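PDB 4OO3: hypothetical protein from Parabacteroides merdae, which is of unknown function but is probably an NAD(P)-dependent oxidoreductase, with a Rossmann-fold nucleotide-binding domain joined to an oxidoreductase C-terminal domain. Local coordinates for residues A368-N376 and Q384-R392. Sequence-based numbering, arbitrary orientation.
Sequences AEYPGVALN and QVEIPAKYR
Q384 and N376 face each other as an antiparallel hydrogen-bonded pair: N376 N reaches Q384 O at 2.9 Å, and Q384 N returns a bond to N376 O at 2.8 Å. The long Q384 side chain leads away from N376 toward strand 341-346, where its amide makes a weak hydrogen bond to E341. V385 stands opposite L375 in the non-hydrogen-bonded pair, and each of its two methyls has its own neighbour. V385 CG1, anti to the backbone N (chi1 -179°), meets V373 CG1 at 3.5 Å, while V385 CG2 meets L375 CD2 at 3.6 Å. Aliphatic side chains suit this side, since V373 and L375 also pack on M363 of helix 352-369. E386 pairs with A374 through two backbone bonds, the shorter from E386 N to A374 O at 2.7 Å; E386 O also receives the CA-H of V373. The E386 carboxylate lies on the face shared by A374, N376 and Q384, a fitting place for a charged group at the surface, and passes the small methyl of A374, with A374 CB 4.0 Å from E386 OE1.

Past the strand, P388 rests its CG and CD on the backbone of G372, with P388 CG 3.7 Å from G372 CA; glycine suits this turn position, with its positive phi, and brings no side chain against the proline. Y391 then reaches across from a 3-10 turn. Y391 OH donates to P371 O at 2.7 Å, in the carbonyl plane on a lone pair. P371 O belongs to the type II turn Y370-V373, closed by V373 N to Y370 O, so the tyrosine ties down a helix-to-strand connection. The whole is a beta hairpin, strands 374-379 and 382-386, at one edge of the C-terminal domain's mixed sheet.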
loop_
_atom_site.group_PDB
_atom_site.type_symbol
_atom_site.label_atom_id
_atom_site.label_comp_id
_atom_site.label_asym_id
_atom_site.label_seq_id
_atom_site.Cartn_x
_atom_site.Cartn_y
_atom_site.Cartn_z
ATOM N N ALA A 368 -6.046 -25.273 -10.823
ATOM C CA ALA A 368 -5.554 -24.930 -12.154
ATOM C C ALA A 368 -4.866 -23.568 -12.118
ATOM O O ALA A 368 -3.746 -23.425 -12.600
ATOM C CB ALA A 368 -6.694 -24.928 -13.166
ATOM N N GLU A 369 -5.538 -22.583 -11.526
ATOM C CA GLU A 369 -4.996 -21.229 -11.400
ATOM C C GLU A 369 -3.741 -21.222 -10.521
ATOM O O GLU A 369 -2.738 -20.615 -10.874
ATOM C CB GLU A 369 -6.024 -20.275 -10.774
ATOM C CG GLU A 369 -7.390 -20.201 -11.444
ATOM C CD GLU A 369 -7.361 -19.466 -12.764
ATOM O OE1 GLU A 369 -6.903 -18.301 -12.786
ATOM O OE2 GLU A 369 -7.810 -20.057 -13.770
ATOM N N TYR A 370 -3.810 -21.900 -9.373
ATOM C CA TYR A 370 -2.720 -21.900 -8.392
ATOM C C TYR A 370 -2.358 -23.325 -8.000
ATOM O O TYR A 370 -2.840 -23.836 -6.990
ATOM C CB TYR A 370 -3.122 -21.105 -7.139
ATOM C CG TYR A 370 -3.609 -19.707 -7.427
ATOM C CD1 TYR A 370 -4.951 -19.462 -7.689
ATOM C CD2 TYR A 370 -2.729 -18.626 -7.439
ATOM C CE1 TYR A 370 -5.413 -18.184 -7.956
ATOM C CE2 TYR A 370 -3.178 -17.341 -7.706
ATOM C CZ TYR A 370 -4.524 -17.125 -7.964
ATOM O OH TYR A 370 -4.980 -15.857 -8.231
ATOM N N PRO A 371 -1.512 -23.982 -8.806
ATOM C CA PRO A 371 -1.106 -25.367 -8.558
ATOM C C PRO A 371 -0.639 -25.601 -7.127
ATOM O O PRO A 371 -0.025 -24.723 -6.526
ATOM C CB PRO A 371 0.053 -25.564 -9.524
ATOM C CG PRO A 371 -0.226 -24.633 -10.648
ATOM C CD PRO A 371 -0.960 -23.462 -10.071
ATOM N N GLY A 372 -0.947 -26.775 -6.588
ATOM C CA GLY A 372 -0.579 -27.126 -5.218
ATOM C C GLY A 372 -1.605 -26.708 -4.177
ATOM O O GLY A 372 -1.663 -27.287 -3.095
ATOM N N VAL A 373 -2.421 -25.706 -4.496
ATOM C CA VAL A 373 -3.374 -25.163 -3.541
ATOM C C VAL A 373 -4.540 -26.135 -3.352
ATOM O O VAL A 373 -5.241 -26.471 -4.311
ATOM C CB VAL A 373 -3.880 -23.766 -3.980
ATOM C CG1 VAL A 373 -4.952 -23.247 -3.033
ATOM C CG2 VAL A 373 -2.720 -22.780 -4.045
ATOM N N ALA A 374 -4.724 -26.585 -2.111
ATOM C CA ALA A 374 -5.784 -27.525 -1.753
ATOM C C ALA A 374 -6.517 -27.055 -0.496
ATOM O O ALA A 374 -6.169 -26.024 0.089
ATOM C CB ALA A 374 -5.198 -28.909 -1.533
ATOM N N LEU A 375 -7.533 -27.814 -0.090
ATOM C CA LEU A 375 -8.327 -27.491 1.096
ATOM C C LEU A 375 -8.160 -28.540 2.185
ATOM O O LEU A 375 -8.045 -29.725 1.902
ATOM C CB LEU A 375 -9.807 -27.382 0.744
ATOM C CG LEU A 375 -10.282 -26.121 0.031
ATOM C CD1 LEU A 375 -11.789 -26.193 -0.155
ATOM C CD2 LEU A 375 -9.905 -24.862 0.794
ATOM N N ASN A 376 -8.157 -28.075 3.433
ATOM C CA ASN A 376 -8.079 -28.931 4.606
ATOM C C ASN A 376 -9.249 -28.603 5.508
ATOM O O ASN A 376 -9.361 -27.473 5.976
ATOM C CB ASN A 376 -6.785 -28.669 5.388
ATOM C CG ASN A 376 -5.615 -29.502 4.900
ATOM O OD1 ASN A 376 -4.636 -28.968 4.369
ATOM N ND2 ASN A 376 -5.698 -30.813 5.096
ATOM N N GLN A 384 -9.451 -24.650 5.830
ATOM C CA GLN A 384 -8.269 -23.844 5.564
ATOM C C GLN A 384 -7.787 -24.082 4.135
ATOM O O GLN A 384 -7.759 -25.218 3.672
ATOM C CB GLN A 384 -7.144 -24.189 6.533
ATOM C CG GLN A 384 -5.868 -23.402 6.262
ATOM C CD GLN A 384 -4.906 -23.393 7.431
ATOM O OE1 GLN A 384 -5.217 -23.881 8.519
ATOM N NE2 GLN A 384 -3.724 -22.829 7.212
ATOM N N VAL A 385 -7.387 -23.010 3.459
ATOM C CA VAL A 385 -6.800 -23.105 2.128
ATOM C C VAL A 385 -5.303 -23.340 2.255
ATOM O O VAL A 385 -4.549 -22.428 2.557
ATOM C CB VAL A 385 -7.053 -21.837 1.288
ATOM C CG1 VAL A 385 -6.450 -21.980 -0.109
ATOM C CG2 VAL A 385 -8.546 -21.550 1.187
ATOM N N GLU A 386 -4.886 -24.576 2.020
ATOM C CA GLU A 386 -3.484 -24.958 2.078
ATOM C C GLU A 386 -2.737 -24.310 0.910
ATOM O O GLU A 386 -3.069 -24.539 -0.242
ATOM C CB GLU A 386 -3.378 -26.485 2.005
ATOM C CG GLU A 386 -2.041 -27.077 2.426
ATOM C CD GLU A 386 -1.965 -28.584 2.192
ATOM O OE1 GLU A 386 -2.989 -29.204 1.823
ATOM O OE2 GLU A 386 -0.871 -29.157 2.375
ATOM N N ILE A 387 -1.732 -23.501 1.222
ATOM C CA ILE A 387 -0.959 -22.774 0.220
ATOM C C ILE A 387 0.501 -23.208 0.282
ATOM O O ILE A 387 1.143 -23.049 1.319
ATOM C CB ILE A 387 -1.024 -21.260 0.482
ATOM C CG1 ILE A 387 -2.472 -20.768 0.420
ATOM C CG2 ILE A 387 -0.170 -20.497 -0.528
ATOM C CD1 ILE A 387 -2.711 -19.473 1.166
ATOM N N PRO A 388 1.036 -23.758 -0.823
ATOM C CA PRO A 388 2.460 -24.100 -0.897
ATOM C C PRO A 388 3.403 -22.943 -0.538
ATOM O O PRO A 388 3.128 -21.786 -0.869
ATOM C CB PRO A 388 2.646 -24.483 -2.359
ATOM C CG PRO A 388 1.326 -25.039 -2.759
ATOM C CD PRO A 388 0.294 -24.260 -1.996
ATOM N N ALA A 389 4.512 -23.277 0.120
ATOM C CA ALA A 389 5.492 -22.295 0.577
ATOM C C ALA A 389 6.058 -21.441 -0.550
ATOM O O ALA A 389 6.451 -20.305 -0.308
ATOM C CB ALA A 389 6.631 -22.989 1.311
ATOM N N LYS A 390 6.110 -21.988 -1.766
ATOM C CA LYS A 390 6.661 -21.269 -2.920
ATOM C C LYS A 390 5.916 -19.968 -3.239
ATOM O O LYS A 390 6.516 -19.035 -3.763
ATOM C CB LYS A 390 6.723 -22.163 -4.170
ATOM C CG LYS A 390 5.425 -22.891 -4.506
ATOM C CD LYS A 390 5.199 -23.016 -6.010
ATOM C CE LYS A 390 4.657 -21.716 -6.601
ATOM N NZ LYS A 390 4.389 -21.791 -8.066
ATOM N N TYR A 391 4.624 -19.904 -2.915
ATOM C CA TYR A 391 3.833 -18.688 -3.121
ATOM C C TYR A 391 4.137 -17.564 -2.116
ATOM O O TYR A 391 3.705 -16.429 -2.322
ATOM C CB TYR A 391 2.342 -18.998 -3.067
ATOM C CG TYR A 391 1.834 -19.839 -4.210
ATOM C CD1 TYR A 391 1.568 -19.271 -5.452
ATOM C CD2 TYR A 391 1.601 -21.203 -4.046
ATOM C CE1 TYR A 391 1.087 -20.040 -6.500
ATOM C CE2 TYR A 391 1.120 -21.978 -5.089
ATOM C CZ TYR A 391 0.865 -21.391 -6.314
ATOM O OH TYR A 391 0.397 -22.159 -7.354
ATOM N N ARG A 392 4.859 -17.870 -1.037
ATOM C CA ARG A 392 5.209 -16.864 -0.028
ATOM C C ARG A 392 6.430 -16.085 -0.485
ATOM O O ARG A 392 7.484 -16.137 0.134
ATOM C CB ARG A 392 5.475 -17.522 1.331
ATOM C CG ARG A 392 4.341 -18.400 1.840
ATOM C CD ARG A 392 3.071 -17.604 2.089
ATOM N NE ARG A 392 2.014 -18.450 2.632
ATOM C CZ ARG A 392 0.932 -18.008 3.265
ATOM N NH1 ARG A 392 0.734 -16.703 3.461
ATOM N NH2 ARG A 392 0.038 -18.884 3.717
#